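Long-range contacts in endoglucanase EG-II (Hypocrea jecorina, PDB 3QR3), which hydrolyses internal beta-1,4-glucosidic bonds of cellulose, as an endoglucanase of glycoside hydrolase family 5: residues 74-78 / 127-132; 211-216 / 248-254; 262-266 / 318-322. One frame throughout, in Å; residues are numbered along the deposited sequence.

Contact 1: residues 74-78 / 127-132; sequences LGGNL and SLWSQL
Gln131 of helix 122-136 sends its side-chain amide to the backbone of Gly76 and Leu78, tying the loop that precedes helix 80-95 to a neighbouring outer helix of the TIM barrel. Both ends of the amide bond to the loop backbone: NE2 of Gln131 donates to Gly76 O (3.0 Å), and OE1 of Gln131 accepts from Leu78 N (2.9 Å), each at a fairly straight 159°. Extended beyond CG, the chain carries the amide out to the loop, while NE2 still reaches back to donate to Ser127 O, one turn earlier in the helix, at 3.1 Å. Both acceptors lie close to the amide plane, and the three bonds fix its rotation. With an alanine here, Gly76 O and Leu78 N are likely to lose their side-chain partners, and a gap would probably open beside Leu78 CG.

Beside the amide, Leu78 closes the packed part. It slides past Gln131 in the opposite direction, its CG and CD1 against Gln131 CB, and its two methyls part to different helix residues: CD1 meets Leu132 CD2 at 4.0 Å and CD2 meets Leu128 CD1 at 3.9 Å, the Leu78 side chain crossing each of the two at about a right angle. Ile83 of helix 80-95 touches Leu78 and Leu132, while Leu128 reaches Trp66 and Ile104.

The looser side lies at Gly75 and Gly76, where the loop has no side chains to offer. Gly75 has positive phi (79°), easy for glycine. Here a water bridges Ser127 OG and Gly76 O, donating to the latter at 2.7 Å.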
loop_
_atom_site.group_PDB
_atom_site.type_symbol
_atom_site.label_atom_id
_atom_site.label_comp_id
_atom_site.label_asym_id
_atom_site.label_seq_id
_atom_site.Cartn_x
_atom_site.Cartn_y
_atom_site.Cartn_z
ATOM N N LEU A 74 1.181 -1.646 22.617
ATOM C CA LEU A 74 1.468 -2.845 21.860
ATOM C C LEU A 74 0.564 -3.985 22.319
ATOM O O LEU A 74 0.500 -4.296 23.504
ATOM C CB LEU A 74 2.940 -3.228 22.013
ATOM C CG LEU A 74 3.330 -4.501 21.267
ATOM C CD1 LEU A 74 3.028 -4.347 19.777
ATOM C CD2 LEU A 74 4.802 -4.831 21.498
ATOM N N GLY A 75 -0.143 -4.596 21.374
ATOM C CA GLY A 75 -1.009 -5.721 21.676
ATOM C C GLY A 75 -2.333 -5.297 22.291
ATOM O O GLY A 75 -3.155 -6.139 22.637
ATOM N N GLY A 76 -2.548 -3.993 22.422
ATOM C CA GLY A 76 -3.764 -3.489 23.047
ATOM C C GLY A 76 -4.947 -3.324 22.110
ATOM O O GLY A 76 -4.875 -3.662 20.929
ATOM N N ASN A 77 -6.054 -2.819 22.645
ATOM C CA ASN A 77 -7.227 -2.541 21.835
ATOM C C ASN A 77 -6.942 -1.342 20.941
ATOM O O ASN A 77 -6.157 -0.468 21.304
ATOM C CB ASN A 77 -8.445 -2.269 22.726
ATOM C CG ASN A 77 -8.867 -3.496 23.535
ATOM O OD1 ASN A 77 -8.619 -4.636 23.137
ATOM N ND2 ASN A 77 -9.506 -3.262 24.677
ATOM N N LEU A 78 -7.546 -1.308 19.759
ATOM C CA LEU A 78 -7.445 -0.114 18.923
ATOM C C LEU A 78 -7.895 1.079 19.762
ATOM O O LEU A 78 -8.903 0.997 20.479
ATOM C CB LEU A 78 -8.335 -0.236 17.688
ATOM C CG LEU A 78 -8.066 -1.404 16.729
ATOM C CD1 LEU A 78 -9.090 -1.405 15.599
ATOM C CD2 LEU A 78 -6.656 -1.331 16.175
ATOM N N SER A 127 -3.223 -9.716 16.819
ATOM C CA SER A 127 -4.206 -8.976 17.606
ATOM C C SER A 127 -4.607 -7.654 16.936
ATOM O O SER A 127 -5.773 -7.254 16.974
ATOM C CB SER A 127 -3.653 -8.705 19.002
ATOM O OG SER A 127 -4.022 -7.420 19.447
ATOM N N LEU A 128 -3.640 -6.980 16.323
ATOM C CA LEU A 128 -3.936 -5.759 15.578
ATOM C C LEU A 128 -4.848 -6.095 14.396
ATOM O O LEU A 128 -5.907 -5.503 14.223
ATOM C CB LEU A 128 -2.645 -5.110 15.080
ATOM C CG LEU A 128 -2.823 -4.018 14.023
ATOM C CD1 LEU A 128 -3.381 -2.757 14.670
ATOM C CD2 LEU A 128 -1.499 -3.736 13.290
ATOM N N TRP A 129 -4.447 -7.081 13.603
ATOM C CA TRP A 129 -5.196 -7.420 12.401
ATOM C C TRP A 129 -6.548 -8.063 12.693
ATOM O O TRP A 129 -7.499 -7.891 11.936
ATOM C CB TRP A 129 -4.353 -8.266 11.445
ATOM C CG TRP A 129 -3.471 -7.402 10.607
ATOM C CD1 TRP A 129 -2.107 -7.311 10.657
ATOM C CD2 TRP A 129 -3.899 -6.461 9.617
ATOM N NE1 TRP A 129 -1.661 -6.389 9.741
ATOM C CE2 TRP A 129 -2.741 -5.853 9.090
ATOM C CE3 TRP A 129 -5.150 -6.079 9.119
ATOM C CZ2 TRP A 129 -2.797 -4.880 8.085
ATOM C CZ3 TRP A 129 -5.203 -5.108 8.121
ATOM C CH2 TRP A 129 -4.033 -4.521 7.619
ATOM N N SER A 130 -6.648 -8.780 13.803
ATOM C CA SER A 130 -7.916 -9.406 14.158
ATOM C C SER A 130 -8.960 -8.314 14.413
ATOM O O SER A 130 -10.113 -8.410 13.983
ATOM C CB SER A 130 -7.735 -10.299 15.390
ATOM O OG SER A 130 -8.925 -10.994 15.693
ATOM N N GLN A 131 -8.541 -7.256 15.097
ATOM C CA GLN A 131 -9.436 -6.146 15.380
ATOM C C GLN A 131 -9.849 -5.388 14.126
ATOM O O GLN A 131 -11.022 -5.059 13.957
ATOM C CB GLN A 131 -8.802 -5.182 16.383
ATOM C CG GLN A 131 -8.595 -5.794 17.754
ATOM C CD GLN A 131 -7.941 -4.816 18.690
ATOM O OE1 GLN A 131 -8.603 -3.946 19.247
ATOM N NE2 GLN A 131 -6.634 -4.942 18.857
ATOM N N LEU A 132 -8.892 -5.105 13.250
ATOM C CA LEU A 132 -9.211 -4.430 11.996
ATOM C C LEU A 132 -10.159 -5.279 11.148
ATOM O O LEU A 132 -11.112 -4.771 10.576
ATOM C CB LEU A 132 -7.933 -4.104 11.225
ATOM C CG LEU A 132 -7.075 -3.027 11.887
ATOM C CD1 LEU A 132 -5.708 -2.928 11.208
ATOM C CD2 LEU A 132 -7.824 -1.696 11.835
HETATM O O HOH W 1 -3.497 -5.005 19.049
#

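Contact 2: residues 211-216 / 248-254. With SO4 (sulfate ion), chain K.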
loop_
_atom_site.group_PDB
_atom_site.type_symbol
_atom_site.label_atom_id
_atom_site.label_comp_id
_atom_site.label_asym_id
_atom_site.label_seq_id
_atom_site.Cartn_x
_atom_site.Cartn_y
_atom_site.Cartn_z
ATOM N N THR A 211 -6.019 -20.396 -1.905
ATOM C CA THR A 211 -5.237 -19.159 -1.907
ATOM C C THR A 211 -6.071 -18.015 -2.460
ATOM O O THR A 211 -5.552 -16.938 -2.800
ATOM C CB THR A 211 -3.932 -19.278 -2.717
ATOM O OG1 THR A 211 -4.237 -19.594 -4.079
ATOM C CG2 THR A 211 -3.015 -20.350 -2.132
ATOM N N THR A 212 -7.375 -18.248 -2.527
ATOM C CA THR A 212 -8.310 -17.268 -3.066
ATOM C C THR A 212 -8.171 -15.893 -2.401
ATOM O O THR A 212 -8.184 -15.768 -1.166
ATOM C CB THR A 212 -9.762 -17.771 -2.937
ATOM O OG1 THR A 212 -9.846 -19.104 -3.455
ATOM C CG2 THR A 212 -10.725 -16.862 -3.704
ATOM N N ASN A 213 -8.028 -14.870 -3.234
ATOM C CA ASN A 213 -7.962 -13.477 -2.787
ATOM C C ASN A 213 -6.736 -13.120 -1.950
ATOM O O ASN A 213 -6.720 -12.113 -1.233
ATOM C CB ASN A 213 -9.263 -13.091 -2.081
ATOM C CG ASN A 213 -10.420 -12.935 -3.057
ATOM O OD1 ASN A 213 -10.214 -12.661 -4.243
ATOM N ND2 ASN A 213 -11.638 -13.125 -2.567
ATOM N N LEU A 214 -5.701 -13.942 -2.058
ATOM C CA LEU A 214 -4.442 -13.678 -1.389
ATOM C C LEU A 214 -3.501 -13.239 -2.483
ATOM O O LEU A 214 -3.106 -14.033 -3.335
ATOM C CB LEU A 214 -3.920 -14.933 -0.673
ATOM C CG LEU A 214 -4.833 -15.544 0.393
ATOM C CD1 LEU A 214 -4.160 -16.747 1.071
ATOM C CD2 LEU A 214 -5.254 -14.514 1.445
ATOM N N ILE A 215 -3.167 -11.952 -2.473
ATOM C CA ILE A 215 -2.492 -11.329 -3.595
ATOM C C ILE A 215 -1.086 -10.940 -3.195
ATOM O O ILE A 215 -0.890 -10.351 -2.137
ATOM C CB ILE A 215 -3.265 -10.065 -4.034
ATOM C CG1 ILE A 215 -4.756 -10.395 -4.231
ATOM C CG2 ILE A 215 -2.627 -9.436 -5.284
ATOM C CD1 ILE A 215 -5.022 -11.467 -5.312
ATOM N N PHE A 216 -0.102 -11.270 -4.028
ATOM C CA PHE A 216 1.264 -10.871 -3.718
ATOM C C PHE A 216 1.401 -9.355 -3.854
ATOM O O PHE A 216 0.945 -8.769 -4.823
ATOM C CB PHE A 216 2.273 -11.612 -4.597
ATOM C CG PHE A 216 2.275 -13.118 -4.379
ATOM C CD1 PHE A 216 2.613 -13.657 -3.140
ATOM C CD2 PHE A 216 1.945 -13.979 -5.410
ATOM C CE1 PHE A 216 2.619 -15.039 -2.935
ATOM C CE2 PHE A 216 1.949 -15.357 -5.220
ATOM C CZ PHE A 216 2.289 -15.892 -3.977
ATOM N N TRP A 248 6.361 -15.967 -13.789
ATOM C CA TRP A 248 6.212 -16.743 -12.564
ATOM C C TRP A 248 4.756 -16.761 -12.082
ATOM O O TRP A 248 4.197 -17.818 -11.778
ATOM C CB TRP A 248 7.131 -16.204 -11.460
ATOM C CG TRP A 248 7.058 -17.033 -10.219
ATOM C CD1 TRP A 248 7.771 -18.163 -9.948
ATOM C CD2 TRP A 248 6.199 -16.819 -9.092
ATOM N NE1 TRP A 248 7.417 -18.663 -8.720
ATOM C CE2 TRP A 248 6.452 -17.857 -8.174
ATOM C CE3 TRP A 248 5.245 -15.848 -8.769
ATOM C CZ2 TRP A 248 5.787 -17.954 -6.951
ATOM C CZ3 TRP A 248 4.583 -15.947 -7.554
ATOM C CH2 TRP A 248 4.861 -16.991 -6.659
ATOM N N LEU A 249 4.144 -15.586 -12.021
ATOM C CA LEU A 249 2.756 -15.477 -11.607
ATOM C C LEU A 249 1.842 -16.306 -12.491
ATOM O O LEU A 249 0.917 -16.967 -12.011
ATOM C CB LEU A 249 2.308 -14.015 -11.657
ATOM C CG LEU A 249 2.889 -13.093 -10.574
ATOM C CD1 LEU A 249 2.535 -11.644 -10.869
ATOM C CD2 LEU A 249 2.390 -13.505 -9.193
ATOM N N ARG A 250 2.086 -16.248 -13.795
ATOM C CA ARG A 250 1.167 -16.844 -14.750
ATOM C C ARG A 250 1.264 -18.363 -14.688
ATOM O O ARG A 250 0.249 -19.063 -14.717
ATOM C CB ARG A 250 1.452 -16.325 -16.165
ATOM C CG ARG A 250 0.387 -16.681 -17.184
ATOM C CD ARG A 250 0.617 -15.975 -18.528
ATOM N NE ARG A 250 0.354 -14.544 -18.423
ATOM C CZ ARG A 250 1.266 -13.593 -18.605
ATOM N NH1 ARG A 250 2.510 -13.923 -18.931
ATOM N NH2 ARG A 250 0.928 -12.308 -18.472
ATOM N N GLN A 251 2.488 -18.870 -14.603
ATOM C CA GLN A 251 2.694 -20.311 -14.458
ATOM C C GLN A 251 2.066 -20.845 -13.182
ATOM O O GLN A 251 1.626 -21.999 -13.134
ATOM C CB GLN A 251 4.179 -20.643 -14.473
ATOM C CG GLN A 251 4.796 -20.508 -15.834
ATOM C CD GLN A 251 6.304 -20.546 -15.778
ATOM O OE1 GLN A 251 6.972 -20.773 -16.787
ATOM N NE2 GLN A 251 6.855 -20.321 -14.591
ATOM N N ASN A 252 2.015 -20.007 -12.149
ATOM C CA ASN A 252 1.484 -20.439 -10.857
ATOM C C ASN A 252 0.038 -20.049 -10.633
ATOM O O ASN A 252 -0.514 -20.302 -9.560
ATOM C CB ASN A 252 2.353 -19.934 -9.709
ATOM C CG ASN A 252 3.653 -20.681 -9.613
ATOM O OD1 ASN A 252 3.680 -21.849 -9.217
ATOM N ND2 ASN A 252 4.742 -20.026 -9.992
ATOM N N ASN A 253 -0.576 -19.450 -11.653
ATOM C CA ASN A 253 -1.963 -19.008 -11.553
ATOM C C ASN A 253 -2.205 -18.129 -10.326
ATOM O O ASN A 253 -3.223 -18.250 -9.634
ATOM C CB ASN A 253 -2.920 -20.199 -11.539
ATOM C CG ASN A 253 -4.347 -19.793 -11.819
ATOM O OD1 ASN A 253 -4.600 -18.844 -12.564
ATOM N ND2 ASN A 253 -5.295 -20.513 -11.232
ATOM N N ARG A 254 -1.263 -17.234 -10.065
ATOM C CA ARG A 254 -1.413 -16.283 -8.978
ATOM C C ARG A 254 -1.377 -14.846 -9.500
ATOM O O ARG A 254 -1.137 -14.610 -10.685
ATOM C CB ARG A 254 -0.331 -16.516 -7.909
ATOM C CG ARG A 254 -0.364 -17.892 -7.277
ATOM C CD ARG A 254 -1.607 -18.107 -6.410
ATOM N NE ARG A 254 -1.688 -17.142 -5.310
ATOM C CZ ARG A 254 -1.221 -17.345 -4.081
ATOM N NH1 ARG A 254 -0.623 -18.491 -3.760
ATOM N NH2 ARG A 254 -1.354 -16.393 -3.164
HETATM S S SO4 K . 7.369 -21.554 -6.005
HETATM O O1 SO4 K . 7.543 -20.496 -5.026
HETATM O O2 SO4 K . 7.985 -22.778 -5.501
HETATM O O3 SO4 K . 5.934 -21.771 -6.214
HETATM O O4 SO4 K . 8.028 -21.152 -7.248
HETATM O O HOH W 2 -2.967 -14.755 -6.070
#
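Hydrogen bonding centres on Arg254, whose NH2 donates to Leu214 O at 2.9 Å (159°); the oxygen lies near the guanidinium plane, whereas the nitrogen sits above the carbonyl plane, away from a lone pair. A water doubles this link, donating to Leu214 O and accepting from Arg254 NE, at 2.8 Å each. Bent at chi2 and chi3, the arginine chain brings the guanidinium in beside Leu214 O, between Thr211 and Phe216.

Packing sandwiches that flat group. Thr211 CB stands over its centre on one face, 3.5 Å above the plane, and Phe216 CZ lies off-centre over the opposite face, with ring and guanidinium planes 25° apart. The contact joins the start of strand 214-219 and the turn before it to the last turn of helix 238-251 and the residues just after it, within a beta-alpha-beta unit of the TIM barrel; a Schellman motif at Asn253 ends the helix and turns the chain toward strand 256-261.

Among the apolar contacts, Phe216 CE2 reaches Trp248 CZ3 at 3.6 Å, at the indole edge, with the rings oblique (57°). Phe216 CD2 also meets Leu249 CD2.

A sulfate, probably from the crystallisation liquor, sits at the N-H edge of the indole: Trp248 NE1 donates to its O4 at 3.0 Å.

Contact 3: residues 262-266 / 318-322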
loop_
_atom_site.group_PDB
_atom_site.type_symbol
_atom_site.label_atom_id
_atom_site.label_comp_id
_atom_site.label_asym_id
_atom_site.label_seq_id
_atom_site.Cartn_x
_atom_site.Cartn_y
_atom_site.Cartn_z
ATOM N N GLY A 262 6.540 5.139 -8.300
ATOM C CA GLY A 262 6.502 6.581 -8.500
ATOM C C GLY A 262 7.783 7.126 -9.084
ATOM O O GLY A 262 8.738 6.385 -9.284
ATOM N N GLY A 263 7.797 8.424 -9.367
ATOM C CA GLY A 263 8.997 9.082 -9.836
ATOM C C GLY A 263 8.817 10.586 -9.866
ATOM O O GLY A 263 7.741 11.105 -9.551
ATOM N N GLY A 264 9.872 11.295 -10.246
ATOM C CA GLY A 264 9.788 12.737 -10.351
ATOM C C GLY A 264 8.804 13.161 -11.426
ATOM O O GLY A 264 8.446 12.378 -12.313
ATOM N N ASN A 265 8.349 14.407 -11.349
ATOM C CA ASN A 265 7.500 14.948 -12.397
ATOM C C ASN A 265 8.379 15.545 -13.495
ATOM O O ASN A 265 8.405 16.752 -13.696
ATOM C CB ASN A 265 6.545 15.985 -11.817
ATOM C CG ASN A 265 5.534 15.365 -10.881
ATOM O OD1 ASN A 265 4.647 14.628 -11.317
ATOM N ND2 ASN A 265 5.675 15.636 -9.584
ATOM N N VAL A 266 9.118 14.671 -14.172
ATOM C CA VAL A 266 10.119 15.054 -15.158
ATOM C C VAL A 266 10.060 14.093 -16.350
ATOM O O VAL A 266 9.516 12.985 -16.242
ATOM C CB VAL A 266 11.537 15.011 -14.553
ATOM C CG1 VAL A 266 11.681 16.048 -13.454
ATOM C CG2 VAL A 266 11.843 13.611 -14.014
ATOM N N THR A 318 -0.320 16.576 -11.062
ATOM C CA THR A 318 1.092 16.707 -11.399
ATOM C C THR A 318 1.299 16.095 -12.780
ATOM O O THR A 318 0.426 15.400 -13.287
ATOM C CB THR A 318 2.012 16.030 -10.344
ATOM O OG1 THR A 318 1.962 14.602 -10.488
ATOM C CG2 THR A 318 1.586 16.424 -8.939
ATOM N N SER A 319 2.441 16.354 -13.400
ATOM C CA SER A 319 2.653 15.870 -14.755
ATOM C C SER A 319 2.746 14.334 -14.840
ATOM O O SER A 319 2.265 13.728 -15.805
ATOM C CB SER A 319 3.872 16.547 -15.398
ATOM O OG SER A 319 5.045 16.325 -14.643
ATOM N N LEU A 320 3.332 13.696 -13.833
ATOM C CA LEU A 320 3.457 12.238 -13.877
ATOM C C LEU A 320 2.091 11.570 -13.731
ATOM O O LEU A 320 1.781 10.607 -14.435
ATOM C CB LEU A 320 4.432 11.720 -12.812
ATOM C CG LEU A 320 4.770 10.228 -12.958
ATOM C CD1 LEU A 320 5.635 9.993 -14.179
ATOM C CD2 LEU A 320 5.478 9.699 -11.731
ATOM N N VAL A 321 1.267 12.074 -12.820
ATOM C CA VAL A 321 -0.080 11.529 -12.661
ATOM C C VAL A 321 -0.882 11.727 -13.954
ATOM O O VAL A 321 -1.426 10.770 -14.522
ATOM C CB VAL A 321 -0.823 12.176 -11.488
ATOM C CG1 VAL A 321 -2.314 11.844 -11.544
ATOM C CG2 VAL A 321 -0.210 11.731 -10.147
ATOM N N SER A 322 -0.929 12.975 -14.416
ATOM C CA SER A 322 -1.694 13.335 -15.600
ATOM C C SER A 322 -1.249 12.540 -16.823
ATOM O O SER A 322 -2.082 12.015 -17.564
ATOM C CB SER A 322 -1.570 14.836 -15.876
ATOM O OG SER A 322 -2.164 15.163 -17.111
#
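Asn265 and Thr318 cross at about a right angle, and the asparagine's carbonyl oxygen is gripped by two donors. Leu320 N reaches Asn265 OD1 at 3.0 Å in the carbonyl plane, on a lone pair and nearly straight (161°). Thr318 OG1 gives its proton to the same Asn265 OD1 at 2.8 Å, coming in tilted 32° from that plane. Chi1 of 75°, with OG1 between its own backbone N and carbonyl carbon, points the threonine hydroxyl at that oxygen. Asn265 ND2 hydrogen-bonds to Thr305 O, so both ends of the amide are held.

Thr318 occupies the N-cap position of helix 319-325, close to the C-terminal end of the modelled chain, and Asn265 OD1 meets a backbone N-H of its first turn. Asn265 itself is the centre of an inverse gamma turn in the loop joining strand 256-261 to helix 267-281 of the TIM barrel.

Ser319 brings OG against the asparagine's flank, 3.2 Å from Asn265 CB. Leu320, with CG anti to the backbone N, lays CD2 along the glycine run, 3.4 Å from Gly263 O and 3.5 Å from Gly263 N. Cys269 and Met273 of helix 267-281 also touch the leucine.

In the fold
Along the chain the three contacts come one after another with no interleaving. All belong to one TIM barrel, and their centres lie about 18 to 19 Å from the chain's centre, so they sit round its outer parts. Contact 1 involves helix 122-136, between strands 99-104 and 142-145. Contact 2 ties strand 214-219 to the end of helix 238-251, and strand 256-261, which follows that helix, leads directly into the loop of contact 3. The centres of contacts 1 and 2 are about 28 Å apart. Those of contacts 2 and 3 are about 30 Å apart. Contacts 1 and 3, about 37 Å between centres, lie on opposite sides of the chain's centre. None touches another, so each probably ties its own part of the barrel's periphery.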